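Local coordinates for protein probable starch synthase 4, chloroplastic/amyloplastic (PDB 6GNE) that is probably a starch synthase, a two-domain glycosyltransferase of the GT-B fold, and holds adenosine-5'-diphosphate and glycan in its pockets, at residues R333-G338 with D367-L372. Residues are numbered along the deposited sequence; the frame is centred on the assembly and turned at random.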
ATOM      1  N   ARG A 333     -10.979   1.754 -25.691  1.00 33.89           N
ATOM      2  CA  ARG A 333     -10.896   0.440 -26.297  1.00 34.54           C
ATOM      3  C   ARG A 333     -12.016  -0.487 -25.789  1.00 33.79           C
ATOM      4  O   ARG A 333     -12.614  -1.258 -26.559  1.00 33.91           O
ATOM      5  CB  ARG A 333      -9.522  -0.182 -26.030  1.00 34.49           C
ATOM      6  CG  ARG A 333      -9.249  -1.443 -26.830  1.00 35.45           C
ATOM      7  CD  ARG A 333      -9.391  -1.167 -28.320  1.00 38.62           C
ATOM      8  NE  ARG A 333      -8.753  -2.200 -29.113  1.00 40.54           N
ATOM      9  CZ  ARG A 333      -8.619  -2.162 -30.430  1.00 42.76           C
ATOM     10  NH1 ARG A 333      -9.090  -1.143 -31.134  1.00 45.15           N
ATOM     11  NH2 ARG A 333      -7.984  -3.137 -31.052  1.00 42.96           N
ATOM     12  N   THR A 334     -12.257  -0.418 -24.485  1.00 32.80           N
ATOM     13  CA  THR A 334     -13.305  -1.167 -23.844  1.00 33.08           C
ATOM     14  C   THR A 334     -14.629  -0.852 -24.504  1.00 34.84           C
ATOM     15  O   THR A 334     -15.403  -1.765 -24.816  1.00 35.23           O
ATOM     16  CB  THR A 334     -13.379  -0.839 -22.351  1.00 32.23           C
ATOM     17  OG1 THR A 334     -12.222  -1.350 -21.684  1.00 30.54           O
ATOM     18  CG2 THR A 334     -14.617  -1.444 -21.722  1.00 32.68           C
ATOM     19  N   LEU A 335     -14.884   0.433 -24.679  1.00 36.12           N
ATOM     20  CA  LEU A 335     -16.053   0.891 -25.370  1.00 38.85           C
ATOM     21  C   LEU A 335     -16.094   0.378 -26.840  1.00 40.54           C
ATOM     22  O   LEU A 335     -17.121  -0.121 -27.298  1.00 43.68           O
ATOM     23  CB  LEU A 335     -16.068   2.410 -25.334  1.00 40.34           C
ATOM     24  CG  LEU A 335     -17.244   3.122 -25.972  1.00 42.87           C
ATOM     25  CD1 LEU A 335     -18.519   2.728 -25.257  1.00 44.23           C
ATOM     26  CD2 LEU A 335     -17.055   4.601 -25.919  1.00 44.15           C
ATOM     27  N   GLU A 336     -14.983   0.478 -27.558  1.00 39.56           N
ATOM     28  CA  GLU A 336     -14.906   0.014 -28.937  1.00 40.46           C
ATOM     29  C   GLU A 336     -15.235  -1.487 -29.061  1.00 39.53           C
ATOM     30  O   GLU A 336     -15.907  -1.908 -30.000  1.00 40.13           O
ATOM     31  CB  GLU A 336     -13.508   0.304 -29.504  1.00 40.62           C
ATOM     32  CG  GLU A 336     -13.342  -0.040 -30.975  1.00 42.15           C
ATOM     33  CD  GLU A 336     -12.009   0.402 -31.539  1.00 42.83           C
ATOM     34  OE1 GLU A 336     -11.084   0.772 -30.770  1.00 42.19           O
ATOM     35  OE2 GLU A 336     -11.858   0.316 -32.765  1.00 44.31           O
ATOM     36  N   LEU A 337     -14.772  -2.256 -28.078  1.00 37.86           N
ATOM     37  CA  LEU A 337     -14.952  -3.702 -28.050  1.00 37.82           C
ATOM     38  C   LEU A 337     -16.338  -4.140 -27.540  1.00 38.26           C
ATOM     39  O   LEU A 337     -16.597  -5.346 -27.465  1.00 38.34           O
ATOM     40  CB  LEU A 337     -13.850  -4.367 -27.210  1.00 36.84           C
ATOM     41  CG  LEU A 337     -12.614  -4.959 -27.916  1.00 37.40           C
ATOM     42  CD1 LEU A 337     -12.056  -4.052 -28.976  1.00 38.62           C
ATOM     43  CD2 LEU A 337     -11.523  -5.255 -26.895  1.00 36.08           C
ATOM     44  N   GLY A 338     -17.212  -3.180 -27.189  1.00 38.44           N
ATOM     45  CA  GLY A 338     -18.572  -3.458 -26.760  1.00 38.75           C
ATOM     46  C   GLY A 338     -18.731  -3.764 -25.279  1.00 37.66           C
ATOM     47  O   GLY A 338     -19.654  -4.476 -24.906  1.00 38.02           O
ATOM     48  N   ASP A 367     -24.296   5.649 -21.532  1.00 52.29           N
ATOM     49  CA  ASP A 367     -24.808   4.361 -21.111  1.00 51.84           C
ATOM     50  C   ASP A 367     -23.752   3.355 -20.628  1.00 49.07           C
ATOM     51  O   ASP A 367     -24.094   2.446 -19.881  1.00 48.57           O
ATOM     52  CB  ASP A 367     -25.589   3.702 -22.252  1.00 53.65           C
ATOM     53  CG  ASP A 367     -26.920   4.322 -22.513  1.00 56.25           C
ATOM     54  OD1 ASP A 367     -27.324   5.285 -21.826  1.00 57.62           O
ATOM     55  OD2 ASP A 367     -27.545   3.823 -23.464  1.00 58.33           O
ATOM     56  N   HIS A 368     -22.501   3.494 -21.075  1.00 47.06           N
ATOM     57  CA  HIS A 368     -21.476   2.464 -20.899  1.00 44.38           C
ATOM     58  C   HIS A 368     -20.171   2.932 -20.220  1.00 41.57           C
ATOM     59  O   HIS A 368     -19.353   2.104 -19.886  1.00 39.00           O
ATOM     60  CB  HIS A 368     -21.165   1.824 -22.266  1.00 44.44           C
ATOM     61  CG  HIS A 368     -22.383   1.362 -23.001  1.00 46.43           C
ATOM     62  ND1 HIS A 368     -22.880   0.080 -22.912  1.00 46.88           N
ATOM     63  CD2 HIS A 368     -23.231   2.033 -23.824  1.00 47.72           C
ATOM     64  CE1 HIS A 368     -23.974  -0.021 -23.650  1.00 47.16           C
ATOM     65  NE2 HIS A 368     -24.205   1.151 -24.212  1.00 47.96           N
ATOM     66  N   VAL A 369     -19.966   4.229 -20.014  1.00 41.95           N
ATOM     67  CA  VAL A 369     -18.738   4.719 -19.391  1.00 41.10           C
ATOM     68  C   VAL A 369     -19.035   5.738 -18.305  1.00 41.29           C
ATOM     69  O   VAL A 369     -19.723   6.712 -18.560  1.00 41.68           O
ATOM     70  CB  VAL A 369     -17.800   5.337 -20.448  1.00 41.79           C
ATOM     71  CG1 VAL A 369     -16.533   5.880 -19.806  1.00 41.08           C
ATOM     72  CG2 VAL A 369     -17.401   4.261 -21.445  1.00 42.43           C
ATOM     73  N   ARG A 370     -18.506   5.512 -17.099  1.00 41.06           N
ATOM     74  CA  ARG A 370     -18.594   6.507 -16.024  1.00 41.71           C
ATOM     75  C   ARG A 370     -17.274   6.631 -15.316  1.00 39.04           C
ATOM     76  O   ARG A 370     -16.640   5.637 -15.022  1.00 36.54           O
ATOM     77  CB  ARG A 370     -19.698   6.165 -15.028  1.00 44.06           C
ATOM     78  CG  ARG A 370     -20.080   7.333 -14.116  1.00 46.66           C
ATOM     79  CD  ARG A 370     -21.010   8.377 -14.745  1.00 49.62           C
ATOM     80  NE  ARG A 370     -22.318   7.824 -15.094  1.00 51.89           N
ATOM     81  CZ  ARG A 370     -22.745   7.533 -16.340  1.00 56.76           C
ATOM     82  NH1 ARG A 370     -21.959   7.726 -17.408  1.00 58.48           N
ATOM     83  NH2 ARG A 370     -23.974   7.004 -16.545  1.00 57.95           N
ATOM     84  N   LEU A 371     -16.864   7.871 -15.069  1.00 40.03           N
ATOM     85  CA  LEU A 371     -15.603   8.191 -14.398  1.00 40.01           C
ATOM     86  C   LEU A 371     -15.938   8.882 -13.100  1.00 40.34           C
ATOM     87  O   LEU A 371     -16.687   9.847 -13.095  1.00 40.97           O
ATOM     88  CB  LEU A 371     -14.757   9.128 -15.266  1.00 41.50           C
ATOM     89  CG  LEU A 371     -13.866   8.438 -16.288  1.00 41.45           C
ATOM     90  CD1 LEU A 371     -14.681   7.634 -17.267  1.00 42.49           C
ATOM     91  CD2 LEU A 371     -13.036   9.456 -17.044  1.00 42.93           C
ATOM     92  N   LEU A 372     -15.373   8.380 -12.008  1.00 39.40           N
ATOM     93  CA  LEU A 372     -15.655   8.905 -10.671  1.00 39.43           C
ATOM     94  C   LEU A 372     -14.331   9.433 -10.094  1.00 38.59           C
ATOM     95  O   LEU A 372     -13.532   8.695  -9.530  1.00 35.84           O
ATOM     96  CB  LEU A 372     -16.271   7.799  -9.824  1.00 39.21           C
ATOM     97  CG  LEU A 372     -17.637   7.359 -10.375  1.00 40.15           C
ATOM     98  CD1 LEU A 372     -17.976   5.944  -9.902  1.00 40.49           C
ATOM     99  CD2 LEU A 372     -18.743   8.353 -10.025  1.00 41.29           C
TER
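Leu335, on the last turn of helix 324-336, meets His368, just ahead of strand 369-372, and Val369, its first residue, and this small apolar contact illustrates how a helix end can lie against an edge strand through one branched side chain. A single methyl serves two consecutive residues: Leu335 CD1 comes 4.1 Å from His368 CB and 4.3 Å from Val369 CG2. With CG anti to the backbone N (chi1 -178°), the leucine carries CD1 across the gap, although the bond to its CB does not itself aim at the 367-372 segment. The leucine and histidine side chains cross at about a right angle, and it is the histidine's CB, not its imidazole, that Leu335 approaches most closely. Phe363 touches both Leu335 and Val369 and adds to the apolar cluster.

Both segments belong to the Rossmann-like C-terminal domain of the GT-B fold. Strand 369-372 lies at one edge of its six-stranded parallel sheet and pairs with strand 340-346, which follows helix 324-336 in the chain; the contact therefore lies where the helix of one beta-alpha-beta crossover packs beside the next strand over.

Polar interactions stay within each segment or turn to other parts of the domain. On the helix, Arg333 NH1 and Glu336 OE1 form a salt bridge at 2.8 Å, whose hydrogen bond is weak, with an N-H...O angle of 143°. Leu337 N to Arg333 O, at 2.8 Å, is the last regular helical bond. A Schellman motif then ends the helix: Gly338 takes positive phi (86°), and Gly338 N to Leu335 O, at 3.1 Å, is one of the motif's two bonds. On the strand, Arg370 hydrogen-bonds through NH2 to Leu300 O and through NH1 to His366 O.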